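Long-range contacts in membrane lipoprotein TpN32 (Treponema pallidum, PDB 1XS5), which binds L-methionine in the cleft between its two lobes, probably as the periplasmic receptor of a methionine uptake system: residues 59-64 and 194-199; 83-88 and 114-119; 102-107 and 167-172. One frame throughout, in Å; residues are numbered along the deposited sequence.

Contact 1 (59-64 and 194-199); sequences HVPHMQ and SAYANV. With MET (methionine), chain B.
His59 lies between Tyr196 and the side chain of the bound methionine. Its CB sits 3.2 Å from Tyr196 O and equally near Ala197 O. The CA also makes a CA-H...O contact with Ala197 O. The chi1 of 45° sets CG between the backbone N and the carbonyl carbon. This turns the ring back over its own helix start, and ND1 accepts a bond from His62 N at 3.2 Å. His59 is thus the N-cap of helix 60-70. CD1 of Tyr196 stands over the centre of one ring face, close to CE1. The two rings form a T-shaped pair, with Tyr196 giving the edge and the planes at 75°. The opposite face carries the ligand sulfur, offset toward the rim. CD2 meets the ligand SD and CG, and SD is 3.4 Å from His59 NE2. NE2 is itself hydrogen-bonded to Asn112 of the facing lobe. This is the binding cleft of a periplasmic binding protein fold. Asn198 serves it from the start of strand 198-203. Its OD1 accepts from the ligand N at 2.9 Å and also pairs with His14. Its ND2 donates to the ligand OXT in a nearly straight bond of 168°. Over the His62 ring the ligand CE sits centrally. Next to the ring pair, Pro61 CG packs on Tyr196 CE1 at 3.6 Å.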
ATOM      1  N   HIS A  59       4.330   2.504   1.409  1.00 12.09           N
ATOM      2  CA  HIS A  59       5.542   1.693   1.550  1.00 14.46           C
ATOM      3  C   HIS A  59       6.766   2.590   1.190  1.00 17.37           C
ATOM      4  O   HIS A  59       6.595   3.726   0.730  1.00 13.39           O
ATOM      5  CB  HIS A  59       5.455   0.427   0.674  1.00 10.40           C
ATOM      6  CG  HIS A  59       4.947   0.661  -0.713  1.00 14.01           C
ATOM      7  ND1 HIS A  59       5.578   1.478  -1.625  1.00 12.12           N
ATOM      8  CD2 HIS A  59       3.896   0.122  -1.365  1.00 10.70           C
ATOM      9  CE1 HIS A  59       4.943   1.428  -2.779  1.00 11.93           C
ATOM     10  NE2 HIS A  59       3.917   0.606  -2.645  1.00 14.72           N
ATOM     11  N   VAL A  60       7.996   2.107   1.407  1.00 15.16           N
ATOM     12  CA  VAL A  60       9.147   2.946   1.126  1.00 14.73           C
ATOM     13  C   VAL A  60       9.332   3.433  -0.330  1.00 12.02           C
ATOM     14  O   VAL A  60       9.713   4.590  -0.544  1.00 17.97           O
ATOM     15  CB  VAL A  60      10.473   2.294   1.681  1.00 15.86           C
ATOM     16  CG1 VAL A  60      11.665   3.159   1.294  1.00 13.43           C
ATOM     17  CG2 VAL A  60      10.406   2.232   3.219  1.00 14.92           C
ATOM     18  N   PRO A  61       9.098   2.559  -1.344  1.00 13.45           N
ATOM     19  CA  PRO A  61       9.251   3.027  -2.723  1.00 16.90           C
ATOM     20  C   PRO A  61       8.307   4.216  -3.005  1.00 14.21           C
ATOM     21  O   PRO A  61       8.654   5.131  -3.726  1.00 16.39           O
ATOM     22  CB  PRO A  61       8.886   1.786  -3.561  1.00 16.76           C
ATOM     23  CG  PRO A  61       9.463   0.661  -2.745  1.00 17.87           C
ATOM     24  CD  PRO A  61       9.036   1.073  -1.297  1.00 14.54           C
ATOM     25  N   HIS A  62       7.112   4.201  -2.423  1.00 13.56           N
ATOM     26  CA  HIS A  62       6.178   5.303  -2.632  1.00 13.45           C
ATOM     27  C   HIS A  62       6.711   6.597  -1.988  1.00 12.62           C
ATOM     28  O   HIS A  62       6.651   7.649  -2.580  1.00 14.76           O
ATOM     29  CB  HIS A  62       4.795   4.937  -2.076  1.00 11.13           C
ATOM     30  CG  HIS A  62       3.766   5.997  -2.313  1.00 13.54           C
ATOM     31  ND1 HIS A  62       3.573   7.050  -1.447  1.00 11.75           N
ATOM     32  CD2 HIS A  62       2.934   6.206  -3.355  1.00 10.68           C
ATOM     33  CE1 HIS A  62       2.655   7.860  -1.947  1.00  8.44           C
ATOM     34  NE2 HIS A  62       2.257   7.372  -3.109  1.00 15.35           N
ATOM     35  N   MET A  63       7.213   6.486  -0.772  1.00 15.04           N
ATOM     36  CA  MET A  63       7.783   7.595  -0.021  1.00 16.26           C
ATOM     37  C   MET A  63       8.978   8.172  -0.801  1.00 18.46           C
ATOM     38  O   MET A  63       9.142   9.411  -0.915  1.00 16.59           O
ATOM     39  CB  MET A  63       8.262   7.075   1.343  1.00 17.21           C
ATOM     40  CG  MET A  63       8.701   8.174   2.285  1.00 17.26           C
ATOM     41  SD  MET A  63       9.562   7.533   3.725  1.00 20.20           S
ATOM     42  CE  MET A  63      11.143   6.953   2.969  1.00 18.86           C
ATOM     43  N   GLN A  64       9.817   7.272  -1.330  1.00 17.88           N
ATOM     44  CA  GLN A  64      10.978   7.704  -2.126  1.00 18.94           C
ATOM     45  C   GLN A  64      10.542   8.447  -3.350  1.00 20.96           C
ATOM     46  O   GLN A  64      11.109   9.493  -3.676  1.00 22.16           O
ATOM     47  CB  GLN A  64      11.870   6.502  -2.497  1.00 16.47           C
ATOM     48  CG  GLN A  64      12.565   5.977  -1.244  1.00 22.61           C
ATOM     49  CD  GLN A  64      13.315   4.669  -1.440  1.00 38.09           C
ATOM     50  OE1 GLN A  64      12.985   3.871  -2.329  1.00 38.92           O
ATOM     51  NE2 GLN A  64      14.321   4.423  -0.580  1.00 34.38           N
ATOM     52  N   SER A 194       7.285  -8.401   0.766  1.00 19.58           N
ATOM     53  CA  SER A 194       7.984  -7.836   1.916  1.00 24.78           C
ATOM     54  C   SER A 194       8.734  -6.531   1.584  1.00 22.95           C
ATOM     55  O   SER A 194       8.910  -5.670   2.460  1.00 27.46           O
ATOM     56  CB  SER A 194       8.933  -8.868   2.537  1.00 28.91           C
ATOM     57  OG  SER A 194      10.142  -8.889   1.786  1.00 42.78           O
ATOM     58  N   ALA A 195       9.174  -6.362   0.338  1.00 22.56           N
ATOM     59  CA  ALA A 195       9.864  -5.119  -0.070  1.00 19.12           C
ATOM     60  C   ALA A 195       8.895  -3.892  -0.015  1.00 20.51           C
ATOM     61  O   ALA A 195       9.300  -2.729   0.079  1.00 19.06           O
ATOM     62  CB  ALA A 195      10.397  -5.269  -1.478  1.00 26.47           C
ATOM     63  N   TYR A 196       7.609  -4.185  -0.086  1.00 19.48           N
ATOM     64  CA  TYR A 196       6.597  -3.149  -0.085  1.00 15.42           C
ATOM     65  C   TYR A 196       5.873  -3.036   1.241  1.00 16.07           C
ATOM     66  O   TYR A 196       4.709  -2.636   1.293  1.00 15.41           O
ATOM     67  CB  TYR A 196       5.654  -3.409  -1.264  1.00 16.20           C
ATOM     68  CG  TYR A 196       6.352  -3.141  -2.595  1.00 14.42           C
ATOM     69  CD1 TYR A 196       6.464  -1.832  -3.095  1.00 14.96           C
ATOM     70  CD2 TYR A 196       6.932  -4.181  -3.338  1.00 15.78           C
ATOM     71  CE1 TYR A 196       7.120  -1.572  -4.290  1.00 13.37           C
ATOM     72  CE2 TYR A 196       7.604  -3.922  -4.540  1.00 13.66           C
ATOM     73  CZ  TYR A 196       7.687  -2.614  -5.009  1.00 13.76           C
ATOM     74  OH  TYR A 196       8.310  -2.343  -6.215  1.00 16.13           O
ATOM     75  N   ALA A 197       6.581  -3.382   2.321  1.00 15.76           N
ATOM     76  CA  ALA A 197       6.038  -3.257   3.683  1.00 12.17           C
ATOM     77  C   ALA A 197       5.626  -1.786   3.904  1.00 15.13           C
ATOM     78  O   ALA A 197       6.324  -0.845   3.473  1.00 14.41           O
ATOM     79  CB  ALA A 197       7.118  -3.658   4.728  1.00 13.41           C
ATOM     80  N   ASN A 198       4.484  -1.606   4.570  1.00 15.98           N
ATOM     81  CA  ASN A 198       3.942  -0.283   4.873  1.00 13.33           C
ATOM     82  C   ASN A 198       4.642   0.210   6.121  1.00 15.03           C
ATOM     83  O   ASN A 198       4.833  -0.538   7.090  1.00 16.46           O
ATOM     84  CB  ASN A 198       2.439  -0.378   5.084  1.00 12.50           C
ATOM     85  CG  ASN A 198       1.669  -0.480   3.749  1.00 17.41           C
ATOM     86  OD1 ASN A 198       0.574   0.070   3.617  1.00 15.24           O
ATOM     87  ND2 ASN A 198       2.252  -1.183   2.752  1.00 15.52           N
ATOM     88  N   VAL A 199       4.986   1.489   6.108  1.00 13.09           N
ATOM     89  CA  VAL A 199       5.786   2.072   7.176  1.00 15.52           C
ATOM     90  C   VAL A 199       5.169   3.304   7.829  1.00 19.61           C
ATOM     91  O   VAL A 199       4.310   3.987   7.244  1.00 16.07           O
ATOM     92  CB  VAL A 199       7.150   2.544   6.618  1.00 17.95           C
ATOM     93  CG1 VAL A 199       8.070   1.347   6.319  1.00 18.85           C
ATOM     94  CG2 VAL A 199       6.921   3.315   5.311  1.00 14.33           C
TER
HETATM   95  N   MET B 301      -1.401  -0.070   1.463  1.00 16.99           N
HETATM   96  CA  MET B 301      -0.773   0.110   0.103  1.00 15.58           C
HETATM   97  C   MET B 301      -0.035  -1.148  -0.406  1.00 19.64           C
HETATM   98  O   MET B 301      -0.233  -1.535  -1.585  1.00 18.90           O
HETATM   99  CB  MET B 301       0.230   1.284   0.129  1.00 16.82           C
HETATM  100  CG  MET B 301       0.661   1.690  -1.265  1.00 13.47           C
HETATM  101  SD  MET B 301       1.871   3.033  -1.310  1.00 12.43           S
HETATM  102  CE  MET B 301       0.723   4.449  -1.045  1.00 10.58           C
HETATM  103  OXT MET B 301       0.740  -1.731   0.384  1.00 20.90           O
HETATM  104  O   HOH W   1       8.547  -0.845   2.022  1.00 19.67           O

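Contact 2 (83-88 and 114-119); sequences EPLALY and ARALRL. With MET (methionine), chain B.
Arg115 and Glu83 meet where both reach the bound methionine. The polar contacts come first. Arg115 NH2 makes a weak, bent bond of 3.2 Å to Glu83 O. Arg115 NH1 donates to the ligand O at 2.9 Å. The ligand carboxylate carbon lies at the edge of the guanidinium, in its plane. NH2 also forms a salt bridge with Glu190, which would help hold the group's rotation. The ligand N donates to Glu83 OE1 at 2.7 Å. A water accepts from Glu83 N and lies near the ligand OXT. The two ends of the amino acid are therefore met by opposite charges, as expected for a zwitterion in the cleft of a periplasmic binding protein. Here helix 110-122 packs against the chain leading into strand 86-88, within one lobe. Packing does the rest. Leu85 CB lies over one face of the guanidinium, toward its rim. Arg115 is fully extended, with chi1 to chi3 all near 180°, and Arg115 CG rests 3.7 Å from Leu85 CD2. The same methyl reaches Ala116 CA. The apolar pairs follow: Leu119 CD1 approaches Leu85 CG at 3.8 Å, and Leu119 CD2 lies 4.2 Å from Leu87 CB.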
ATOM      1  N   GLU A  83       1.015  -6.016   2.775  1.00 14.94           N
ATOM      2  CA  GLU A  83      -0.336  -6.203   2.208  1.00 14.59           C
ATOM      3  C   GLU A  83      -0.041  -6.731   0.796  1.00 19.51           C
ATOM      4  O   GLU A  83       0.208  -5.920  -0.113  1.00 18.32           O
ATOM      5  CB  GLU A  83      -0.980  -4.833   1.999  1.00 21.09           C
ATOM      6  CG  GLU A  83      -1.997  -4.364   2.887  1.00 21.15           C
ATOM      7  CD  GLU A  83      -2.253  -2.865   2.622  1.00 18.55           C
ATOM      8  OE1 GLU A  83      -2.579  -2.477   1.477  1.00 18.49           O
ATOM      9  OE2 GLU A  83      -2.088  -2.091   3.568  1.00 22.62           O
ATOM     10  N   PRO A  84      -0.068  -8.050   0.586  1.00 14.64           N
ATOM     11  CA  PRO A  84       0.226  -8.545  -0.762  1.00 14.65           C
ATOM     12  C   PRO A  84      -0.669  -7.993  -1.852  1.00 14.07           C
ATOM     13  O   PRO A  84      -1.910  -7.886  -1.715  1.00 12.51           O
ATOM     14  CB  PRO A  84       0.090 -10.075  -0.637  1.00 16.18           C
ATOM     15  CG  PRO A  84       0.313 -10.342   0.861  1.00 23.36           C
ATOM     16  CD  PRO A  84      -0.442  -9.162   1.487  1.00 20.53           C
ATOM     17  N   LEU A  85       0.001  -7.616  -2.941  1.00 13.03           N
ATOM     18  CA  LEU A  85      -0.682  -7.104  -4.144  1.00 11.98           C
ATOM     19  C   LEU A  85      -1.078  -8.332  -4.975  1.00 15.54           C
ATOM     20  O   LEU A  85      -0.272  -9.275  -5.119  1.00 13.20           O
ATOM     21  CB  LEU A  85       0.292  -6.272  -4.955  1.00 15.35           C
ATOM     22  CG  LEU A  85      -0.269  -5.623  -6.214  1.00 15.87           C
ATOM     23  CD1 LEU A  85      -1.252  -4.533  -5.777  1.00 11.47           C
ATOM     24  CD2 LEU A  85       0.864  -5.000  -6.995  1.00  8.43           C
ATOM     25  N   ALA A  86      -2.299  -8.327  -5.522  1.00 12.60           N
ATOM     26  CA  ALA A  86      -2.761  -9.451  -6.332  1.00  8.89           C
ATOM     27  C   ALA A  86      -3.559  -9.012  -7.566  1.00 11.46           C
ATOM     28  O   ALA A  86      -4.089  -7.899  -7.596  1.00 11.43           O
ATOM     29  CB  ALA A  86      -3.680 -10.363  -5.467  1.00 11.53           C
ATOM     30  N   LEU A  87      -3.620  -9.905  -8.547  1.00  8.76           N
ATOM     31  CA  LEU A  87      -4.436  -9.736  -9.751  1.00 11.11           C
ATOM     32  C   LEU A  87      -5.752 -10.413  -9.404  1.00 10.29           C
ATOM     33  O   LEU A  87      -5.759 -11.537  -8.941  1.00 13.32           O
ATOM     34  CB  LEU A  87      -3.810 -10.473 -10.941  1.00 13.27           C
ATOM     35  CG  LEU A  87      -4.690 -10.621 -12.196  1.00 16.26           C
ATOM     36  CD1 LEU A  87      -5.034  -9.265 -12.834  1.00  9.56           C
ATOM     37  CD2 LEU A  87      -3.897 -11.447 -13.227  1.00 13.28           C
ATOM     38  N   TYR A  88      -6.864  -9.717  -9.612  1.00 13.16           N
ATOM     39  CA  TYR A  88      -8.201 -10.223  -9.343  1.00 10.42           C
ATOM     40  C   TYR A  88      -8.970 -10.177 -10.655  1.00 11.81           C
ATOM     41  O   TYR A  88      -8.598  -9.443 -11.573  1.00 11.85           O
ATOM     42  CB  TYR A  88      -8.926  -9.315  -8.328  1.00 13.02           C
ATOM     43  CG  TYR A  88      -8.250  -9.212  -6.961  1.00 10.89           C
ATOM     44  CD1 TYR A  88      -8.486 -10.168  -5.974  1.00 11.32           C
ATOM     45  CD2 TYR A  88      -7.357  -8.184  -6.686  1.00  8.48           C
ATOM     46  CE1 TYR A  88      -7.836 -10.095  -4.718  1.00  8.44           C
ATOM     47  CE2 TYR A  88      -6.710  -8.094  -5.451  1.00  6.91           C
ATOM     48  CZ  TYR A  88      -6.960  -9.053  -4.480  1.00 11.77           C
ATOM     49  OH  TYR A  88      -6.309  -8.980  -3.283  1.00 11.70           O
ATOM     50  N   ALA A 114       4.749   0.144 -11.238  1.00  9.35           N
ATOM     51  CA  ALA A 114       5.898  -0.751 -11.486  1.00 12.26           C
ATOM     52  C   ALA A 114       5.700  -2.069 -10.766  1.00 15.14           C
ATOM     53  O   ALA A 114       5.978  -3.107 -11.294  1.00 15.48           O
ATOM     54  CB  ALA A 114       7.203  -0.103 -10.970  1.00 14.38           C
ATOM     55  N   ARG A 115       5.263  -1.992  -9.512  1.00 14.72           N
ATOM     56  CA  ARG A 115       5.016  -3.174  -8.683  1.00 12.16           C
ATOM     57  C   ARG A 115       4.002  -4.105  -9.344  1.00 13.56           C
ATOM     58  O   ARG A 115       4.182  -5.336  -9.364  1.00 13.17           O
ATOM     59  CB  ARG A 115       4.502  -2.678  -7.325  1.00 12.51           C
ATOM     60  CG  ARG A 115       4.266  -3.744  -6.291  1.00 15.89           C
ATOM     61  CD  ARG A 115       3.663  -3.060  -5.072  1.00 13.45           C
ATOM     62  NE  ARG A 115       3.340  -4.018  -4.023  1.00 12.92           N
ATOM     63  CZ  ARG A 115       2.596  -3.681  -2.985  1.00 16.57           C
ATOM     64  NH1 ARG A 115       2.132  -2.445  -2.948  1.00 11.22           N
ATOM     65  NH2 ARG A 115       2.356  -4.535  -1.991  1.00 11.43           N
ATOM     66  N   ALA A 116       2.924  -3.514  -9.872  1.00 10.22           N
ATOM     67  CA  ALA A 116       1.877  -4.281 -10.533  1.00 11.17           C
ATOM     68  C   ALA A 116       2.399  -4.892 -11.857  1.00 16.25           C
ATOM     69  O   ALA A 116       2.074  -6.022 -12.198  1.00 12.36           O
ATOM     70  CB  ALA A 116       0.663  -3.383 -10.809  1.00 12.95           C
ATOM     71  N   LEU A 117       3.214  -4.123 -12.584  1.00 12.17           N
ATOM     72  CA  LEU A 117       3.793  -4.611 -13.849  1.00 13.54           C
ATOM     73  C   LEU A 117       4.728  -5.817 -13.569  1.00  9.92           C
ATOM     74  O   LEU A 117       4.730  -6.787 -14.341  1.00 11.50           O
ATOM     75  CB  LEU A 117       4.540  -3.453 -14.541  1.00 10.49           C
ATOM     76  CG  LEU A 117       3.591  -2.367 -15.122  1.00 13.24           C
ATOM     77  CD1 LEU A 117       4.431  -1.147 -15.646  1.00 16.60           C
ATOM     78  CD2 LEU A 117       2.771  -2.937 -16.247  1.00 14.98           C
ATOM     79  N   ARG A 118       5.479  -5.763 -12.461  1.00 12.47           N
ATOM     80  CA  ARG A 118       6.366  -6.877 -12.102  1.00 14.74           C
ATOM     81  C   ARG A 118       5.576  -8.117 -11.605  1.00 17.28           C
ATOM     82  O   ARG A 118       6.041  -9.268 -11.702  1.00 14.65           O
ATOM     83  CB  ARG A 118       7.432  -6.403 -11.114  1.00 17.07           C
ATOM     84  CG  ARG A 118       8.304  -5.358 -11.783  1.00 21.92           C
ATOM     85  CD  ARG A 118       9.786  -5.427 -11.455  1.00 26.53           C
ATOM     86  NE  ARG A 118      10.587  -4.585 -12.364  1.00 30.01           N
ATOM     87  CZ  ARG A 118      10.813  -3.277 -12.204  1.00 31.92           C
ATOM     88  NH1 ARG A 118      10.305  -2.616 -11.149  1.00 32.94           N
ATOM     89  NH2 ARG A 118      11.551  -2.631 -13.106  1.00 26.91           N
ATOM     90  N   LEU A 119       4.375  -7.882 -11.095  1.00 12.67           N
ATOM     91  CA  LEU A 119       3.472  -8.977 -10.712  1.00 14.72           C
ATOM     92  C   LEU A 119       3.010  -9.684 -12.004  1.00 10.68           C
ATOM     93  O   LEU A 119       3.038 -10.917 -12.109  1.00 12.49           O
ATOM     94  CB  LEU A 119       2.269  -8.394  -9.948  1.00 13.43           C
ATOM     95  CG  LEU A 119       1.161  -9.361  -9.528  1.00 15.47           C
ATOM     96  CD1 LEU A 119       0.300  -8.664  -8.448  1.00 14.30           C
ATOM     97  CD2 LEU A 119       0.291  -9.762 -10.770  1.00 15.05           C
TER
HETATM   98  N   MET B 301      -1.401  -0.070   1.463  1.00 16.99           N
HETATM   99  CA  MET B 301      -0.773   0.110   0.103  1.00 15.58           C
HETATM  100  C   MET B 301      -0.035  -1.148  -0.406  1.00 19.64           C
HETATM  101  O   MET B 301      -0.233  -1.535  -1.585  1.00 18.90           O
HETATM  102  CB  MET B 301       0.230   1.284   0.129  1.00 16.82           C
HETATM  103  CG  MET B 301       0.661   1.690  -1.265  1.00 13.47           C
HETATM  104  SD  MET B 301       1.871   3.033  -1.310  1.00 12.43           S
HETATM  105  CE  MET B 301       0.723   4.449  -1.045  1.00 10.58           C
HETATM  106  OXT MET B 301       0.740  -1.731   0.384  1.00 20.90           O
HETATM  107  O   HOH W   2       2.389  -3.834   1.239  1.00 30.86           O

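Contact 3 (102-107 and 167-172); sequences AVIAIP and GAVING. With MET (methionine), chain B.
Ala105 O accepts the shortest bond between the two strands, from Val169 N at 2.9 Å. The donor lies nearly along the C=O axis, and the angle at the hydrogen is 162°. The same oxygen is approached by Ala168 CA at 3.2 Å, a CA-H...O contact. Two more backbone bonds follow toward the start of the strands. Ala105 N donates to Gly167 O at 3.1 Å, and Gly167 N donates to Val103 O at 3.2 Å. Ile104 CA also approaches Gly167 O. Ala105 therefore uses both its N and its O on the neighbouring strand, as expected for parallel pairing. Ile104 is paired with Gly167, and Ala105 with Ala168. The strand axes make an angle of only 15°. Strands 103-107 and 167-170 are neighbours in the mixed sheet of one lobe of this periplasmic binding protein. Backbone bonds to strand 149-153 continue the sheet beyond strand 103-107. On one face Ile106 and Val169 lie side by side, with their CG2 methyls 4.1 Å apart. Ala116 of helix 110-122 packs on Val169 here. On the opposite face the methyls of Ala105 and Ala168 are 4.3 Å apart. Leu158 packs on Ala105 on this side. Past the paired residues, Pro107 CD lies 3.5 Å from Val169 O. A proline has no N-H to offer, and this buried oxygen has no hydrogen-bond partner in the model. Asn171 then leaves the sheet at the N-cap position of helix 172-177. Its ND2 donates to the ligand O at 2.9 Å, in a nearly straight bond of 171°. Two residues past the last strand bond, the chain thus delivers an amide to the cleft. Arg115 NH1 binds the same carboxylate oxygen, so two N-H donors probably stabilise its negative charge.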
ATOM      1  N   ALA A 102      -7.341  -9.302 -23.503  1.00 33.44           N
ATOM      2  CA  ALA A 102      -7.967  -9.011 -22.190  1.00 27.30           C
ATOM      3  C   ALA A 102      -7.544  -7.646 -21.641  1.00 23.89           C
ATOM      4  O   ALA A 102      -6.383  -7.237 -21.814  1.00 26.87           O
ATOM      5  CB  ALA A 102      -7.600 -10.106 -21.182  1.00 29.29           C
ATOM      6  N   VAL A 103      -8.463  -6.933 -20.967  1.00 18.96           N
ATOM      7  CA  VAL A 103      -8.110  -5.604 -20.413  1.00 18.12           C
ATOM      8  C   VAL A 103      -7.771  -5.709 -18.911  1.00 19.27           C
ATOM      9  O   VAL A 103      -8.602  -6.161 -18.120  1.00 19.24           O
ATOM     10  CB  VAL A 103      -9.291  -4.563 -20.555  1.00 23.29           C
ATOM     11  CG1 VAL A 103      -8.931  -3.250 -19.829  1.00 17.84           C
ATOM     12  CG2 VAL A 103      -9.582  -4.273 -22.029  1.00 22.62           C
ATOM     13  N   ILE A 104      -6.561  -5.333 -18.524  1.00 19.49           N
ATOM     14  CA  ILE A 104      -6.165  -5.411 -17.106  1.00 13.13           C
ATOM     15  C   ILE A 104      -5.837  -4.000 -16.591  1.00 14.24           C
ATOM     16  O   ILE A 104      -4.964  -3.314 -17.127  1.00 17.85           O
ATOM     17  CB  ILE A 104      -4.935  -6.354 -16.926  1.00 17.47           C
ATOM     18  CG1 ILE A 104      -5.300  -7.775 -17.379  1.00 18.93           C
ATOM     19  CG2 ILE A 104      -4.494  -6.377 -15.469  1.00 13.48           C
ATOM     20  CD1 ILE A 104      -4.199  -8.841 -17.091  1.00 19.80           C
ATOM     21  N   ALA A 105      -6.542  -3.569 -15.546  1.00 13.90           N
ATOM     22  CA  ALA A 105      -6.339  -2.253 -14.962  1.00 12.11           C
ATOM     23  C   ALA A 105      -5.299  -2.349 -13.857  1.00 11.37           C
ATOM     24  O   ALA A 105      -5.334  -3.286 -13.058  1.00 13.22           O
ATOM     25  CB  ALA A 105      -7.658  -1.754 -14.365  1.00 15.98           C
ATOM     26  N   ILE A 106      -4.417  -1.360 -13.780  1.00 10.89           N
ATOM     27  CA  ILE A 106      -3.389  -1.325 -12.757  1.00 10.82           C
ATOM     28  C   ILE A 106      -3.266   0.074 -12.145  1.00 11.28           C
ATOM     29  O   ILE A 106      -3.756   1.064 -12.719  1.00 16.72           O
ATOM     30  CB  ILE A 106      -2.018  -1.736 -13.365  1.00 13.26           C
ATOM     31  CG1 ILE A 106      -1.614  -0.761 -14.467  1.00 13.68           C
ATOM     32  CG2 ILE A 106      -2.105  -3.138 -13.998  1.00 15.25           C
ATOM     33  CD1 ILE A 106      -0.305  -1.216 -15.166  1.00 12.97           C
ATOM     34  N   PRO A 107      -2.557   0.195 -11.015  1.00 10.57           N
ATOM     35  CA  PRO A 107      -2.408   1.496 -10.381  1.00 11.87           C
ATOM     36  C   PRO A 107      -1.704   2.479 -11.299  1.00 18.98           C
ATOM     37  O   PRO A 107      -0.869   2.089 -12.109  1.00 15.36           O
ATOM     38  CB  PRO A 107      -1.557   1.186  -9.142  1.00 15.25           C
ATOM     39  CG  PRO A 107      -1.973  -0.181  -8.777  1.00 12.71           C
ATOM     40  CD  PRO A 107      -1.992  -0.868 -10.152  1.00 12.53           C
ATOM     41  N   GLY A 167      -9.604  -7.945 -15.717  1.00 13.26           N
ATOM     42  CA  GLY A 167      -8.911  -8.175 -14.448  1.00 14.84           C
ATOM     43  C   GLY A 167      -8.361  -6.856 -13.912  1.00 15.09           C
ATOM     44  O   GLY A 167      -8.376  -5.838 -14.613  1.00 16.21           O
ATOM     45  N   ALA A 168      -7.866  -6.862 -12.672  1.00 14.62           N
ATOM     46  CA  ALA A 168      -7.286  -5.668 -12.097  1.00 13.66           C
ATOM     47  C   ALA A 168      -6.300  -6.065 -11.013  1.00 13.29           C
ATOM     48  O   ALA A 168      -6.559  -7.036 -10.256  1.00 15.07           O
ATOM     49  CB  ALA A 168      -8.370  -4.796 -11.471  1.00 12.13           C
ATOM     50  N   VAL A 169      -5.179  -5.349 -10.966  1.00 11.92           N
ATOM     51  CA  VAL A 169      -4.142  -5.571  -9.921  1.00 10.26           C
ATOM     52  C   VAL A 169      -4.499  -4.505  -8.885  1.00 13.02           C
ATOM     53  O   VAL A 169      -4.304  -3.308  -9.129  1.00 13.57           O
ATOM     54  CB  VAL A 169      -2.750  -5.342 -10.505  1.00  8.08           C
ATOM     55  CG1 VAL A 169      -1.695  -5.478  -9.425  1.00 10.23           C
ATOM     56  CG2 VAL A 169      -2.498  -6.415 -11.632  1.00 12.23           C
ATOM     57  N   ILE A 170      -4.998  -4.948  -7.717  1.00 11.43           N
ATOM     58  CA  ILE A 170      -5.515  -4.020  -6.710  1.00 11.56           C
ATOM     59  C   ILE A 170      -4.758  -4.028  -5.400  1.00 12.02           C
ATOM     60  O   ILE A 170      -4.514  -5.102  -4.850  1.00 11.51           O
ATOM     61  CB  ILE A 170      -7.042  -4.311  -6.446  1.00  7.75           C
ATOM     62  CG1 ILE A 170      -7.805  -4.275  -7.781  1.00 12.04           C
ATOM     63  CG2 ILE A 170      -7.690  -3.173  -5.561  1.00  8.87           C
ATOM     64  CD1 ILE A 170      -9.269  -4.712  -7.702  1.00 13.12           C
ATOM     65  N   ASN A 171      -4.347  -2.844  -4.921  1.00  7.55           N
ATOM     66  CA  ASN A 171      -3.643  -2.780  -3.624  1.00 11.14           C
ATOM     67  C   ASN A 171      -4.498  -3.479  -2.548  1.00 12.67           C
ATOM     68  O   ASN A 171      -5.734  -3.317  -2.527  1.00 13.03           O
ATOM     69  CB  ASN A 171      -3.463  -1.355  -3.109  1.00 11.30           C
ATOM     70  CG  ASN A 171      -2.725  -0.468  -4.101  1.00 21.00           C
ATOM     71  OD1 ASN A 171      -3.302  -0.046  -5.096  1.00 20.27           O
ATOM     72  ND2 ASN A 171      -1.450  -0.216  -3.839  1.00 12.72           N
ATOM     73  N   GLY A 172      -3.826  -4.122  -1.607  1.00  8.20           N
ATOM     74  CA  GLY A 172      -4.547  -4.836  -0.562  1.00 15.87           C
ATOM     75  C   GLY A 172      -5.551  -3.983   0.200  1.00 13.76           C
ATOM     76  O   GLY A 172      -6.673  -4.431   0.421  1.00 15.79           O
TER
HETATM   77  N   MET B 301      -1.401  -0.070   1.463  1.00 16.99           N
HETATM   78  CA  MET B 301      -0.773   0.110   0.103  1.00 15.58           C
HETATM   79  C   MET B 301      -0.035  -1.148  -0.406  1.00 19.64           C
HETATM   80  O   MET B 301      -0.233  -1.535  -1.585  1.00 18.90           O
HETATM   81  CB  MET B 301       0.230   1.284   0.129  1.00 16.82           C
HETATM   82  CG  MET B 301       0.661   1.690  -1.265  1.00 13.47           C
HETATM   83  SD  MET B 301       1.871   3.033  -1.310  1.00 12.43           S
HETATM   84  CE  MET B 301       0.723   4.449  -1.045  1.00 10.58           C
HETATM   85  OXT MET B 301       0.740  -1.731   0.384  1.00 20.90           O

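From the N terminus, the chain first reaches 59-64, in the lobe built on the six-stranded sheet. Contact 1 closes only when the chain returns there at 194-199, so it encloses the other two. It joins the start of helix 60-70 to the start of strand 198-203. Within that span the chain crosses to the second lobe at 83-88. Contact 2 closes at 114-119 and packs helix 110-122 on the five-stranded sheet. Contact 3 opens at 102-107, before that closure, and closes at 167-172, so contacts 2 and 3 cross. It pairs two strands of the same sheet. Contact 1 touches contact 2 but stays about 6 Å from contact 3, nearest atoms. All three meet the bound methionine.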